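Local coordinates for YerB protein (Bacillus subtilis, PDB 2PSB) that is a putative membrane lipoprotein of unknown function that interacts with PcrA, an interaction not essential for viability or for repair of UV-induced lesions, at residues A[43-56]-A[67-81]. Numbering follows the deposited sequence.
Sequences ARPQSGLSKADIVI and FLAIFQSQMPETVGP
The carboxylate of D53 takes hold of the loop at S73 with both oxygens, a worked example of how one acid side chain can clamp a loop beside a beta bulge. OD2 receives the backbone N-H of S73 through its syn lone pair, in a nearly straight bond of 2.8 Å from N to OD2. S73 OG donates to D53 OD1 from the syn side at 2.7 Å, somewhat out of the carboxylate plane. With chi1 at -58°, CG lies beside the D53 backbone N, which turns the carboxylate toward the loop around S73. K292 adds a salt bridge to OD1, and a water links OD2 to Q72 OE1. Replacing D53 by an alanine removes both oxygens, so the S73 amide and hydroxyl would probably lose this acceptor and K292 this countercharge, leaving the loop less firmly held. A second water joins K51 O to the amides of Q72 and Q74. Beside this polar cluster the F71 ring is sandwiched: A52 CB sits over one face, 4.1 Å from the centroid, P76 CG over the opposite one, and G48 O meets the edge at CE2. Further along, L49 straddles two residues, CD1 touching F67 CD1 at 3.6 Å and CD2 touching A69 CB. The F67 ring, crossed by L49 at about a right angle, also meets W294 edge-to-face. On the other side of the sheet, I56 CD1 meets I70 CD1 at 3.9 Å. D53 N and I54 N both donate to I70 O, a classic beta bulge leading into the antiparallel hairpin of strands 54-59 and 65-71 within the DUF3048 N-terminal region.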
ATOM      1  N   ALA A  43       8.464   9.615  -9.815  1.00 33.38           N
ATOM      2  CA  ALA A  43       8.421   9.665  -8.355  1.00 33.93           C
ATOM      3  C   ALA A  43       9.325   8.623  -7.694  1.00 32.88           C
ATOM      4  O   ALA A  43       9.461   8.593  -6.470  1.00 33.24           O
ATOM      5  CB  ALA A  43       6.983   9.473  -7.876  1.00 33.96           C
ATOM      6  N   ARG A  44       9.950   7.780  -8.509  1.00 31.57           N
ATOM      7  CA  ARG A  44      10.815   6.706  -8.016  1.00 28.36           C
ATOM      8  C   ARG A  44      12.267   7.133  -7.971  1.00 28.88           C
ATOM      9  O   ARG A  44      12.734   7.835  -8.857  1.00 27.60           O
ATOM     10  CB  ARG A  44      10.662   5.491  -8.926  1.00 29.24           C
ATOM     11  CG  ARG A  44       9.213   5.157  -9.245  1.00 24.16           C
ATOM     12  CD  ARG A  44       9.114   4.141 -10.373  1.00 24.80           C
ATOM     13  NE  ARG A  44       7.729   3.933 -10.767  1.00 27.66           N
ATOM     14  CZ  ARG A  44       7.342   3.318 -11.876  1.00 26.84           C
ATOM     15  NH1 ARG A  44       8.242   2.838 -12.727  1.00 28.82           N
ATOM     16  NH2 ARG A  44       6.051   3.183 -12.134  1.00 22.63           N
ATOM     17  N   PRO A  45      12.999   6.732  -6.919  1.00 29.04           N
ATOM     18  CA  PRO A  45      12.513   5.914  -5.803  1.00 28.48           C
ATOM     19  C   PRO A  45      11.792   6.791  -4.774  1.00 27.50           C
ATOM     20  O   PRO A  45      12.137   7.950  -4.603  1.00 26.72           O
ATOM     21  CB  PRO A  45      13.801   5.312  -5.248  1.00 23.92           C
ATOM     22  CG  PRO A  45      14.754   6.452  -5.388  1.00 27.63           C
ATOM     23  CD  PRO A  45      14.446   6.991  -6.775  1.00 27.77           C
ATOM     24  N   GLN A  46      10.798   6.225  -4.097  1.00 26.15           N
ATOM     25  CA  GLN A  46      10.042   6.953  -3.097  1.00 23.23           C
ATOM     26  C   GLN A  46      10.768   6.911  -1.758  1.00 25.59           C
ATOM     27  O   GLN A  46      11.803   6.244  -1.623  1.00 25.70           O
ATOM     28  CB  GLN A  46       8.647   6.343  -2.960  1.00 22.28           C
ATOM     29  CG  GLN A  46       7.818   6.387  -4.257  1.00 22.64           C
ATOM     30  CD  GLN A  46       7.970   5.132  -5.115  1.00 24.22           C
ATOM     31  OE1 GLN A  46       9.016   4.471  -5.103  1.00 23.94           O
ATOM     32  NE2 GLN A  46       6.930   4.811  -5.876  1.00 22.07           N
ATOM     33  N   SER A  47      10.229   7.621  -0.769  1.00 25.16           N
ATOM     34  CA  SER A  47      10.810   7.655   0.569  1.00 26.26           C
ATOM     35  C   SER A  47       9.917   6.966   1.607  1.00 27.63           C
ATOM     36  O   SER A  47       8.696   7.179   1.625  1.00 27.61           O
ATOM     37  CB  SER A  47      11.045   9.101   1.008  1.00 26.97           C
ATOM     38  OG  SER A  47      12.031   9.730   0.202  1.00 28.21           O
ATOM     39  N   GLY A  48      10.533   6.133   2.449  1.00 27.27           N
ATOM     40  CA  GLY A  48       9.815   5.448   3.515  1.00 27.09           C
ATOM     41  C   GLY A  48       9.120   4.116   3.269  1.00 29.05           C
ATOM     42  O   GLY A  48       8.559   3.550   4.204  1.00 32.74           O
ATOM     43  N   LEU A  49       9.146   3.596   2.046  1.00 27.82           N
ATOM     44  CA  LEU A  49       8.471   2.318   1.782  1.00 28.66           C
ATOM     45  C   LEU A  49       9.093   1.099   2.470  1.00 29.96           C
ATOM     46  O   LEU A  49       8.450   0.049   2.558  1.00 30.65           O
ATOM     47  CB  LEU A  49       8.353   2.053   0.272  1.00 25.53           C
ATOM     48  CG  LEU A  49       7.393   2.962  -0.502  1.00 29.26           C
ATOM     49  CD1 LEU A  49       7.139   2.395  -1.895  1.00 26.69           C
ATOM     50  CD2 LEU A  49       6.070   3.085   0.259  1.00 27.43           C
ATOM     51  N   SER A  50      10.324   1.224   2.968  1.00 28.28           N
ATOM     52  CA  SER A  50      10.961   0.098   3.655  1.00 28.29           C
ATOM     53  C   SER A  50      10.489  -0.010   5.104  1.00 29.45           C
ATOM     54  O   SER A  50      10.723  -1.023   5.772  1.00 29.27           O
ATOM     55  CB  SER A  50      12.484   0.228   3.630  1.00 26.65           C
ATOM     56  OG  SER A  50      12.922   1.414   4.262  1.00 25.88           O
ATOM     57  N   LYS A  51       9.824   1.037   5.588  1.00 29.49           N
ATOM     58  CA  LYS A  51       9.314   1.053   6.951  1.00 29.11           C
ATOM     59  C   LYS A  51       7.832   0.677   7.004  1.00 29.28           C
ATOM     60  O   LYS A  51       7.284   0.494   8.090  1.00 32.16           O
ATOM     61  CB  LYS A  51       9.492   2.437   7.582  1.00 30.64           C
ATOM     62  CG  LYS A  51      10.918   2.942   7.642  1.00 30.30           C
ATOM     63  CD  LYS A  51      11.800   2.042   8.460  1.00 36.17           C
ATOM     64  CE  LYS A  51      13.261   2.476   8.357  1.00 41.00           C
ATOM     65  NZ  LYS A  51      13.806   2.415   6.961  1.00 40.38           N
ATOM     66  N   ALA A  52       7.185   0.566   5.847  1.00 26.88           N
ATOM     67  CA  ALA A  52       5.755   0.235   5.795  1.00 23.25           C
ATOM     68  C   ALA A  52       5.483  -1.243   6.035  1.00 22.32           C
ATOM     69  O   ALA A  52       6.182  -2.110   5.501  1.00 23.10           O
ATOM     70  CB  ALA A  52       5.154   0.663   4.437  1.00 16.00           C
ATOM     71  N   ASP A  53       4.465  -1.541   6.835  1.00 21.58           N
ATOM     72  CA  ASP A  53       4.123  -2.929   7.107  1.00 21.74           C
ATOM     73  C   ASP A  53       3.367  -3.533   5.922  1.00 23.73           C
ATOM     74  O   ASP A  53       3.588  -4.688   5.551  1.00 22.20           O
ATOM     75  CB  ASP A  53       3.284  -3.035   8.381  1.00 23.48           C
ATOM     76  CG  ASP A  53       3.988  -2.454   9.602  1.00 25.32           C
ATOM     77  OD1 ASP A  53       5.226  -2.457   9.639  1.00 25.09           O
ATOM     78  OD2 ASP A  53       3.305  -2.023  10.545  1.00 26.39           O
ATOM     79  N   ILE A  54       2.493  -2.728   5.323  1.00 23.72           N
ATOM     80  CA  ILE A  54       1.681  -3.142   4.184  1.00 22.63           C
ATOM     81  C   ILE A  54       1.683  -2.054   3.137  1.00 23.08           C
ATOM     82  O   ILE A  54       1.526  -0.874   3.451  1.00 24.81           O
ATOM     83  CB  ILE A  54       0.200  -3.361   4.571  1.00 23.05           C
ATOM     84  CG1 ILE A  54       0.090  -4.352   5.723  1.00 22.82           C
ATOM     85  CG2 ILE A  54      -0.592  -3.851   3.352  1.00 17.97           C
ATOM     86  CD1 ILE A  54      -1.242  -4.271   6.435  1.00 26.32           C
ATOM     87  N   VAL A  55       1.862  -2.453   1.888  1.00 22.68           N
ATOM     88  CA  VAL A  55       1.843  -1.518   0.785  1.00 22.41           C
ATOM     89  C   VAL A  55       0.875  -2.081  -0.248  1.00 23.10           C
ATOM     90  O   VAL A  55       0.961  -3.257  -0.609  1.00 22.51           O
ATOM     91  CB  VAL A  55       3.234  -1.348   0.151  1.00 24.48           C
ATOM     92  CG1 VAL A  55       3.104  -0.501  -1.130  1.00 26.15           C
ATOM     93  CG2 VAL A  55       4.191  -0.662   1.152  1.00 24.35           C
ATOM     94  N   ILE A  56      -0.055  -1.247  -0.707  1.00 22.93           N
ATOM     95  CA  ILE A  56      -1.031  -1.684  -1.696  1.00 22.86           C
ATOM     96  C   ILE A  56      -0.907  -0.883  -2.984  1.00 24.17           C
ATOM     97  O   ILE A  56      -0.939   0.342  -2.979  1.00 24.15           O
ATOM     98  CB  ILE A  56      -2.474  -1.583  -1.147  1.00 22.36           C
ATOM     99  CG1 ILE A  56      -2.574  -2.382   0.159  1.00 22.05           C
ATOM    100  CG2 ILE A  56      -3.477  -2.165  -2.163  1.00 19.48           C
ATOM    101  CD1 ILE A  56      -2.852  -1.559   1.383  1.00 19.78           C
ATOM    102  N   PHE A  67       0.417   3.757  -4.799  1.00 28.48           N
ATOM    103  CA  PHE A  67       0.524   3.001  -3.556  1.00 28.11           C
ATOM    104  C   PHE A  67      -0.211   3.604  -2.363  1.00 26.34           C
ATOM    105  O   PHE A  67      -0.457   4.816  -2.295  1.00 27.77           O
ATOM    106  CB  PHE A  67       1.990   2.907  -3.116  1.00 30.83           C
ATOM    107  CG  PHE A  67       2.930   2.357  -4.155  1.00 30.42           C
ATOM    108  CD1 PHE A  67       4.281   2.695  -4.113  1.00 30.01           C
ATOM    109  CD2 PHE A  67       2.482   1.514  -5.159  1.00 31.65           C
ATOM    110  CE1 PHE A  67       5.179   2.202  -5.060  1.00 31.11           C
ATOM    111  CE2 PHE A  67       3.364   1.016  -6.114  1.00 33.26           C
ATOM    112  CZ  PHE A  67       4.718   1.361  -6.066  1.00 33.59           C
ATOM    113  N   LEU A  68      -0.540   2.728  -1.422  1.00 24.72           N
ATOM    114  CA  LEU A  68      -1.111   3.117  -0.139  1.00 21.24           C
ATOM    115  C   LEU A  68      -0.125   2.377   0.759  1.00 21.29           C
ATOM    116  O   LEU A  68      -0.102   1.150   0.772  1.00 20.59           O
ATOM    117  CB  LEU A  68      -2.521   2.574   0.098  1.00 19.23           C
ATOM    118  CG  LEU A  68      -3.063   3.010   1.474  1.00 16.38           C
ATOM    119  CD1 LEU A  68      -3.272   4.546   1.504  1.00 15.59           C
ATOM    120  CD2 LEU A  68      -4.357   2.296   1.781  1.00 13.36           C
ATOM    121  N   ALA A  69       0.732   3.127   1.442  1.00 18.85           N
ATOM    122  CA  ALA A  69       1.721   2.545   2.339  1.00 21.42           C
ATOM    123  C   ALA A  69       1.226   2.713   3.766  1.00 21.64           C
ATOM    124  O   ALA A  69       1.084   3.833   4.270  1.00 22.26           O
ATOM    125  CB  ALA A  69       3.075   3.224   2.160  1.00 18.54           C
ATOM    126  N   ILE A  70       0.961   1.580   4.411  1.00 20.33           N
ATOM    127  CA  ILE A  70       0.447   1.578   5.768  1.00 19.27           C
ATOM    128  C   ILE A  70       1.553   1.291   6.770  1.00 20.18           C
ATOM    129  O   ILE A  70       2.152   0.210   6.766  1.00 20.01           O
ATOM    130  CB  ILE A  70      -0.687   0.532   5.896  1.00 20.27           C
ATOM    131  CG1 ILE A  70      -1.755   0.824   4.832  1.00 19.78           C
ATOM    132  CG2 ILE A  70      -1.269   0.530   7.311  1.00 16.49           C
ATOM    133  CD1 ILE A  70      -2.983  -0.045   4.949  1.00 19.10           C
ATOM    134  N   PHE A  71       1.817   2.290   7.614  1.00 21.97           N
ATOM    135  CA  PHE A  71       2.839   2.222   8.656  1.00 19.71           C
ATOM    136  C   PHE A  71       2.184   2.047  10.019  1.00 20.44           C
ATOM    137  O   PHE A  71       1.130   2.628  10.293  1.00 25.79           O
ATOM    138  CB  PHE A  71       3.670   3.507   8.701  1.00 19.42           C
ATOM    139  CG  PHE A  71       4.243   3.921   7.380  1.00 20.13           C
ATOM    140  CD1 PHE A  71       3.457   4.587   6.445  1.00 22.47           C
ATOM    141  CD2 PHE A  71       5.571   3.653   7.074  1.00 22.56           C
ATOM    142  CE1 PHE A  71       3.990   4.986   5.235  1.00 18.33           C
ATOM    143  CE2 PHE A  71       6.116   4.048   5.870  1.00 19.01           C
ATOM    144  CZ  PHE A  71       5.330   4.713   4.945  1.00 21.97           C
ATOM    145  N   GLN A  72       2.817   1.249  10.870  1.00 22.49           N
ATOM    146  CA  GLN A  72       2.322   1.002  12.218  1.00 23.42           C
ATOM    147  C   GLN A  72       3.474   0.556  13.108  1.00 25.91           C
ATOM    148  O   GLN A  72       3.754   1.199  14.116  1.00 27.76           O
ATOM    149  CB  GLN A  72       1.228  -0.064  12.201  1.00 25.14           C
ATOM    150  CG  GLN A  72       0.433  -0.198  13.493  1.00 26.37           C
ATOM    151  CD  GLN A  72       1.250  -0.735  14.659  1.00 32.51           C
ATOM    152  OE1 GLN A  72       1.981  -1.719  14.525  1.00 33.39           O
ATOM    153  NE2 GLN A  72       1.112  -0.105  15.817  1.00 31.50           N
ATOM    154  N   SER A  73       4.151  -0.531  12.732  1.00 26.76           N
ATOM    155  CA  SER A  73       5.268  -1.048  13.534  1.00 28.35           C
ATOM    156  C   SER A  73       6.532  -0.232  13.345  1.00 30.13           C
ATOM    157  O   SER A  73       7.467  -0.331  14.140  1.00 30.76           O
ATOM    158  CB  SER A  73       5.591  -2.493  13.163  1.00 25.57           C
ATOM    159  OG  SER A  73       6.446  -2.512  12.033  1.00 21.07           O
ATOM    160  N   GLN A  74       6.572   0.541  12.268  1.00 33.03           N
ATOM    161  CA  GLN A  74       7.726   1.374  11.956  1.00 37.58           C
ATOM    162  C   GLN A  74       7.258   2.660  11.314  1.00 40.25           C
ATOM    163  O   GLN A  74       6.587   2.638  10.283  1.00 42.24           O
ATOM    164  CB  GLN A  74       8.674   0.680  10.976  1.00 38.91           C
ATOM    165  CG  GLN A  74       9.451  -0.490  11.529  1.00 40.83           C
ATOM    166  CD  GLN A  74      10.509  -0.964  10.552  1.00 43.76           C
ATOM    167  OE1 GLN A  74      10.210  -1.283   9.400  1.00 44.49           O
ATOM    168  NE2 GLN A  74      11.757  -1.003  11.004  1.00 44.70           N
HETATM  169  N   MSE A  75       7.618   3.784  11.921  1.00 42.85           N
HETATM  170  CA  MSE A  75       7.233   5.077  11.386  1.00 45.06           C
HETATM  171  C   MSE A  75       8.385   5.607  10.553  1.00 44.48           C
HETATM  172  O   MSE A  75       9.546   5.455  10.923  1.00 44.80           O
HETATM  173  CB  MSE A  75       6.900   6.050  12.519  1.00 48.89           C
HETATM  174  CG  MSE A  75       5.591   5.757  13.226  1.00 53.63           C
HETATM  175 SE   MSE A  75       4.060   5.726  12.030  1.00 63.36          SE
HETATM  176  CE  MSE A  75       3.164   4.160  12.700  1.00 59.20           C
ATOM    177  N   PRO A  76       8.079   6.224   9.405  1.00 43.48           N
ATOM    178  CA  PRO A  76       9.132   6.758   8.544  1.00 44.69           C
ATOM    179  C   PRO A  76       9.532   8.191   8.873  1.00 45.61           C
ATOM    180  O   PRO A  76       8.785   8.922   9.526  1.00 47.60           O
ATOM    181  CB  PRO A  76       8.508   6.654   7.160  1.00 43.27           C
ATOM    182  CG  PRO A  76       7.092   7.032   7.438  1.00 41.84           C
ATOM    183  CD  PRO A  76       6.774   6.270   8.717  1.00 42.71           C
ATOM    184  N   GLU A  77      10.726   8.576   8.435  1.00 46.68           N
ATOM    185  CA  GLU A  77      11.211   9.939   8.629  1.00 46.77           C
ATOM    186  C   GLU A  77      10.375  10.714   7.621  1.00 45.15           C
ATOM    187  O   GLU A  77       9.280  11.185   7.930  1.00 45.91           O
ATOM    188  CB  GLU A  77      12.692  10.049   8.247  1.00 49.94           C
ATOM    189  CG  GLU A  77      13.648   9.175   9.046  1.00 54.55           C
ATOM    190  CD  GLU A  77      13.815   9.652  10.473  1.00 55.85           C
ATOM    191  OE1 GLU A  77      14.681   9.109  11.191  1.00 58.31           O
ATOM    192  OE2 GLU A  77      13.075  10.570  10.878  1.00 57.14           O
ATOM    193  N   THR A  78      10.892  10.829   6.403  1.00 42.08           N
ATOM    194  CA  THR A  78      10.169  11.506   5.340  1.00 38.17           C
ATOM    195  C   THR A  78       9.473  10.401   4.563  1.00 35.10           C
ATOM    196  O   THR A  78       9.939   9.268   4.527  1.00 36.94           O
ATOM    197  CB  THR A  78      11.115  12.284   4.386  1.00 39.07           C
ATOM    198  OG1 THR A  78      11.313  11.532   3.180  1.00 42.19           O
ATOM    199  CG2 THR A  78      12.453  12.549   5.057  1.00 34.43           C
ATOM    200  N   VAL A  79       8.346  10.728   3.953  1.00 33.53           N
ATOM    201  CA  VAL A  79       7.599   9.754   3.178  1.00 30.11           C
ATOM    202  C   VAL A  79       6.993  10.471   1.971  1.00 28.86           C
ATOM    203  O   VAL A  79       6.515  11.594   2.079  1.00 28.50           O
ATOM    204  CB  VAL A  79       6.494   9.079   4.063  1.00 29.79           C
ATOM    205  CG1 VAL A  79       5.517  10.124   4.596  1.00 27.28           C
ATOM    206  CG2 VAL A  79       5.776   8.005   3.281  1.00 24.68           C
ATOM    207  N   GLY A  80       7.054   9.830   0.809  1.00 29.86           N
ATOM    208  CA  GLY A  80       6.500  10.424  -0.393  1.00 28.99           C
ATOM    209  C   GLY A  80       7.187   9.902  -1.636  1.00 27.51           C
ATOM    210  O   GLY A  80       7.909   8.907  -1.558  1.00 28.26           O
ATOM    211  N   PRO A  81       6.983  10.548  -2.796  1.00 28.26           N
ATOM    212  CA  PRO A  81       6.112  11.728  -2.921  1.00 28.04           C
ATOM    213  C   PRO A  81       4.654  11.378  -2.647  1.00 29.39           C
ATOM    214  O   PRO A  81       4.209  10.262  -2.929  1.00 30.05           O
ATOM    215  CB  PRO A  81       6.332  12.181  -4.368  1.00 28.92           C
ATOM    216  CG  PRO A  81       7.689  11.620  -4.720  1.00 25.33           C
ATOM    217  CD  PRO A  81       7.680  10.268  -4.062  1.00 28.26           C
TER
HETATM  218  O   HOH W   1       5.234   0.391   9.757  1.00 28.68           O
HETATM  219  O   HOH W   2       2.410  -3.542  12.750  1.00 26.29           O